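Long-range contact in transcriptional regulator, TetR family (Agrobacterium tumefaciens, PDB 2G7S), which probably regulates transcription as a TetR-family DNA-binding protein, presumably in response to a small-molecule ligand: residues 128-139 with 155-166. Numbering follows the deposited sequence.
Sequences FRSLSDWLTAVL and RANAEIFMATVH
Arg155 reaches Asp133 and Ser132 across two steeply crossed helices, and its course shows how a long side chain can border a buried interface. From CB, near Thr136 OG1, the chain bends at chi2 (69°) and again at chi3 (75°), which folds it back over helix 118-144. Arg155 CD then rests 3.4 Å from Thr136 OG1, and the guanidinium lays one face over that same hydroxyl, itself occupied in a bond to Ser132 O. At the tip, Arg155 NH1 and NH2 both grip a single carboxylate oxygen, Asp133 OD1, end-on at 2.9 Å. That oxygen lies almost in the guanidinium plane, although the two planar groups are turned 62° apart; NH1 meets its anti lone pair, NH2 comes from above the carboxylate plane.

Arg155 NH1 also donates to Ser132 OG (2.8 Å), and this hydroxyl donates in turn to Glu159 OE2. The buried serine oxygen thus sits mid-way in a short polar chain, which Glu159 OE1 extends to His175 of the second subunit. Beside it Ala158 fits as a knob among Ser132, Leu135, Thr136 and Leu139, its CB against Thr136 OG1, while apolar Leu135 CD2 touches Phe161 CD2 at 3.6 Å.

Selenomethionine Met162 fills the next hole, between Phe128, Leu131, Ser132 and Leu135. Its extended chi1 and chi2 carry Met162 SE to 3.7 Å from Leu131 CD2 and into an oblique Met-aromatic contact with Phe128; the bend at chi3 turns CE toward Phe128 CD2. His166 CE1 covers one face of that ring, 3.6 Å from Phe128 CE2. Knobs-into-holes packing of this kind, the axes of segments 128-139 and 155-166 approaching to 8.1 Å, joins two helices of the all-helical C-terminal TetR domain, with Phe128, Glu159, Met162 and His166 also meeting the second subunit at the dimer interface.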
loop_
_atom_site.group_PDB
_atom_site.type_symbol
_atom_site.label_atom_id
_atom_site.label_comp_id
_atom_site.label_asym_id
_atom_site.label_seq_id
_atom_site.Cartn_x
_atom_site.Cartn_y
_atom_site.Cartn_z
ATOM N N PHE A 128 5.777 10.432 5.476
ATOM C CA PHE A 128 6.741 9.349 5.184
ATOM C C PHE A 128 8.132 9.771 5.646
ATOM O O PHE A 128 8.882 8.917 6.183
ATOM C CB PHE A 128 6.752 8.999 3.680
ATOM C CG PHE A 128 5.688 8.036 3.268
ATOM C CD1 PHE A 128 4.306 8.334 3.391
ATOM C CD2 PHE A 128 6.051 6.775 2.762
ATOM C CE1 PHE A 128 3.352 7.391 2.995
ATOM C CE2 PHE A 128 5.094 5.885 2.338
ATOM C CZ PHE A 128 3.745 6.160 2.489
ATOM N N ARG A 129 8.564 10.974 5.248
ATOM C CA ARG A 129 9.945 11.338 5.614
ATOM C C ARG A 129 10.067 11.403 7.112
ATOM O O ARG A 129 11.118 11.014 7.644
ATOM C CB ARG A 129 10.346 12.697 4.994
ATOM C CG ARG A 129 10.495 12.754 3.463
ATOM C CD ARG A 129 10.847 14.236 2.987
ATOM N NE ARG A 129 10.495 15.235 3.997
ATOM C CZ ARG A 129 9.487 16.120 3.961
ATOM N NH1 ARG A 129 8.660 16.199 2.925
ATOM N NH2 ARG A 129 9.294 16.921 4.986
ATOM N N SER A 130 9.039 11.903 7.810
ATOM C CA SER A 130 9.103 12.040 9.265
ATOM C C SER A 130 9.114 10.674 10.013
ATOM O O SER A 130 9.909 10.478 10.916
ATOM C CB SER A 130 7.945 12.927 9.723
ATOM O OG SER A 130 7.776 12.876 11.114
ATOM N N LEU A 131 8.214 9.754 9.642
ATOM C CA LEU A 131 8.246 8.408 10.190
ATOM C C LEU A 131 9.583 7.744 9.889
ATOM O O LEU A 131 10.167 7.110 10.785
ATOM C CB LEU A 131 7.062 7.603 9.616
ATOM C CG LEU A 131 7.055 6.117 10.043
ATOM C CD1 LEU A 131 6.984 5.938 11.561
ATOM C CD2 LEU A 131 5.839 5.446 9.432
ATOM N N SER A 132 10.102 7.889 8.672
ATOM C CA SER A 132 11.420 7.324 8.361
ATOM C C SER A 132 12.484 7.945 9.278
ATOM O O SER A 132 13.373 7.231 9.793
ATOM C CB SER A 132 11.769 7.606 6.894
ATOM O OG SER A 132 13.046 7.015 6.640
ATOM N N ASP A 133 12.415 9.262 9.529
ATOM C CA ASP A 133 13.387 9.895 10.395
ATOM C C ASP A 133 13.298 9.292 11.806
ATOM O O ASP A 133 14.363 9.146 12.473
ATOM C CB ASP A 133 13.132 11.407 10.471
ATOM C CG ASP A 133 13.514 12.173 9.209
ATOM O OD1 ASP A 133 14.102 11.601 8.272
ATOM O OD2 ASP A 133 13.185 13.388 9.210
ATOM N N TRP A 134 12.075 9.146 12.310
ATOM C CA TRP A 134 11.931 8.588 13.667
ATOM C C TRP A 134 12.495 7.193 13.750
ATOM O O TRP A 134 13.263 6.868 14.681
ATOM C CB TRP A 134 10.438 8.603 14.106
ATOM C CG TRP A 134 10.268 8.088 15.517
ATOM C CD1 TRP A 134 10.554 8.814 16.659
ATOM C CD2 TRP A 134 9.808 6.796 15.965
ATOM N NE1 TRP A 134 10.328 8.037 17.772
ATOM C CE2 TRP A 134 9.862 6.801 17.377
ATOM C CE3 TRP A 134 9.367 5.651 15.329
ATOM C CZ2 TRP A 134 9.445 5.708 18.153
ATOM C CZ3 TRP A 134 8.952 4.548 16.131
ATOM C CH2 TRP A 134 9.037 4.599 17.514
ATOM N N LEU A 135 12.094 6.330 12.836
ATOM C CA LEU A 135 12.599 4.942 12.866
ATOM C C LEU A 135 14.137 4.935 12.738
ATOM O O LEU A 135 14.811 4.105 13.352
ATOM C CB LEU A 135 11.969 4.150 11.684
ATOM C CG LEU A 135 10.475 3.892 11.846
ATOM C CD1 LEU A 135 9.955 3.402 10.502
ATOM C CD2 LEU A 135 10.206 2.820 12.951
ATOM N N THR A 136 14.669 5.807 11.898
ATOM C CA THR A 136 16.126 5.860 11.713
ATOM C C THR A 136 16.786 6.193 13.044
ATOM O O THR A 136 17.776 5.571 13.428
ATOM C CB THR A 136 16.510 6.937 10.628
ATOM O OG1 THR A 136 15.994 6.524 9.357
ATOM C CG2 THR A 136 18.054 7.133 10.518
ATOM N N ALA A 137 16.245 7.197 13.743
ATOM C CA ALA A 137 16.819 7.585 15.041
ATOM C C ALA A 137 16.691 6.458 16.075
ATOM O O ALA A 137 17.645 6.256 16.863
ATOM C CB ALA A 137 16.219 8.882 15.518
ATOM N N VAL A 138 15.575 5.728 16.110
ATOM C CA VAL A 138 15.432 4.627 17.051
ATOM C C VAL A 138 16.482 3.569 16.706
ATOM O O VAL A 138 17.176 3.038 17.634
ATOM C CB VAL A 138 14.045 3.983 16.927
ATOM C CG1 VAL A 138 13.953 2.696 17.798
ATOM C CG2 VAL A 138 12.986 5.033 17.336
ATOM N N LEU A 139 16.634 3.219 15.410
ATOM C CA LEU A 139 17.626 2.201 15.065
ATOM C C LEU A 139 19.070 2.664 15.451
ATOM O O LEU A 139 19.886 1.865 15.914
ATOM C CB LEU A 139 17.515 1.880 13.557
ATOM C CG LEU A 139 16.204 1.125 13.241
ATOM C CD1 LEU A 139 15.997 1.218 11.767
ATOM C CD2 LEU A 139 16.321 -0.348 13.636
ATOM N N ARG A 155 19.322 4.259 8.300
ATOM C CA ARG A 155 18.252 4.787 7.389
ATOM C C ARG A 155 17.758 3.712 6.430
ATOM O O ARG A 155 16.539 3.586 6.183
ATOM C CB ARG A 155 18.819 5.955 6.569
ATOM C CG ARG A 155 17.885 6.460 5.469
ATOM C CD ARG A 155 16.693 7.134 6.066
ATOM N NE ARG A 155 17.088 8.454 6.566
ATOM C CZ ARG A 155 16.235 9.356 7.094
ATOM N NH1 ARG A 155 14.928 9.060 7.270
ATOM N NH2 ARG A 155 16.677 10.556 7.449
ATOM N N ALA A 156 18.668 2.897 5.865
ATOM C CA ALA A 156 18.175 1.875 4.931
ATOM C C ALA A 156 17.286 0.859 5.641
ATOM O O ALA A 156 16.246 0.412 5.101
ATOM C CB ALA A 156 19.355 1.117 4.279
ATOM N N ASN A 157 17.642 0.531 6.885
ATOM C CA ASN A 157 16.778 -0.369 7.660
ATOM C C ASN A 157 15.455 0.288 8.041
ATOM O O ASN A 157 14.424 -0.413 8.105
ATOM C CB ASN A 157 17.518 -0.869 8.883
ATOM C CG ASN A 157 18.451 -2.022 8.510
ATOM O OD1 ASN A 157 18.028 -3.174 8.472
ATOM N ND2 ASN A 157 19.720 -1.690 8.195
ATOM N N ALA A 158 15.477 1.573 8.345
ATOM C CA ALA A 158 14.211 2.287 8.619
ATOM C C ALA A 158 13.279 2.244 7.401
ATOM O O ALA A 158 12.066 2.078 7.529
ATOM C CB ALA A 158 14.523 3.768 8.935
ATOM N N GLU A 159 13.842 2.471 6.215
ATOM C CA GLU A 159 13.041 2.434 5.012
ATOM C C GLU A 159 12.462 1.052 4.765
ATOM O O GLU A 159 11.274 0.927 4.353
ATOM C CB GLU A 159 13.876 2.906 3.816
ATOM C CG GLU A 159 14.195 4.397 3.802
ATOM C CD GLU A 159 12.969 5.251 3.469
ATOM O OE1 GLU A 159 12.167 4.832 2.585
ATOM O OE2 GLU A 159 12.896 6.344 4.033
ATOM N N ILE A 160 13.244 -0.014 5.059
ATOM C CA ILE A 160 12.685 -1.384 4.956
ATOM C C ILE A 160 11.603 -1.577 6.002
ATOM O O ILE A 160 10.532 -2.155 5.700
ATOM C CB ILE A 160 13.833 -2.394 5.084
ATOM C CG1 ILE A 160 14.742 -2.346 3.825
ATOM C CG2 ILE A 160 13.300 -3.814 5.337
ATOM C CD1 ILE A 160 16.137 -2.897 4.060
ATOM N N PHE A 161 11.859 -1.181 7.235
ATOM C CA PHE A 161 10.822 -1.465 8.243
ATOM C C PHE A 161 9.534 -0.662 7.957
ATOM O O PHE A 161 8.411 -1.163 8.178
ATOM C CB PHE A 161 11.409 -1.137 9.610
ATOM C CG PHE A 161 10.483 -1.453 10.746
ATOM C CD1 PHE A 161 10.299 -2.772 11.138
ATOM C CD2 PHE A 161 9.839 -0.429 11.451
ATOM C CE1 PHE A 161 9.407 -3.069 12.190
ATOM C CE2 PHE A 161 8.981 -0.715 12.513
ATOM C CZ PHE A 161 8.796 -2.054 12.893
HETATM N N MSE A 162 9.653 0.580 7.508
HETATM C CA MSE A 162 8.434 1.346 7.193
HETATM C C MSE A 162 7.705 0.692 6.038
HETATM O O MSE A 162 6.447 0.561 6.074
HETATM C CB MSE A 162 8.848 2.804 6.806
HETATM C CG MSE A 162 7.589 3.633 6.472
HETATM SE SE MSE A 162 7.961 5.536 6.383
HETATM C CE MSE A 162 9.054 5.504 4.761
ATOM N N ALA A 163 8.404 0.247 4.986
ATOM C CA ALA A 163 7.762 -0.383 3.847
ATOM C C ALA A 163 7.090 -1.696 4.295
ATOM O O ALA A 163 6.018 -2.083 3.801
ATOM C CB ALA A 163 8.760 -0.646 2.743
ATOM N N THR A 164 7.755 -2.432 5.186
ATOM C CA THR A 164 7.178 -3.708 5.686
ATOM C C THR A 164 5.898 -3.430 6.449
ATOM O O THR A 164 4.913 -4.168 6.272
ATOM C CB THR A 164 8.209 -4.428 6.573
ATOM O OG1 THR A 164 9.433 -4.623 5.773
ATOM C CG2 THR A 164 7.685 -5.772 6.965
ATOM N N VAL A 165 5.870 -2.394 7.286
ATOM C CA VAL A 165 4.659 -2.006 8.026
ATOM C C VAL A 165 3.539 -1.664 7.029
ATOM O O VAL A 165 2.395 -2.122 7.222
ATOM C CB VAL A 165 5.003 -0.821 8.979
ATOM C CG1 VAL A 165 3.808 -0.100 9.464
ATOM C CG2 VAL A 165 5.872 -1.325 10.180
ATOM N N HIS A 166 3.856 -0.806 6.041
ATOM C CA HIS A 166 2.792 -0.411 5.125
ATOM C C HIS A 166 2.325 -1.618 4.280
ATOM O O HIS A 166 1.102 -1.756 4.013
ATOM C CB HIS A 166 3.304 0.672 4.231
ATOM C CG HIS A 166 3.537 1.944 4.968
ATOM N ND1 HIS A 166 4.379 2.927 4.485
ATOM C CD2 HIS A 166 3.022 2.417 6.131
ATOM C CE1 HIS A 166 4.373 3.968 5.338
ATOM N NE2 HIS A 166 3.560 3.679 6.356
#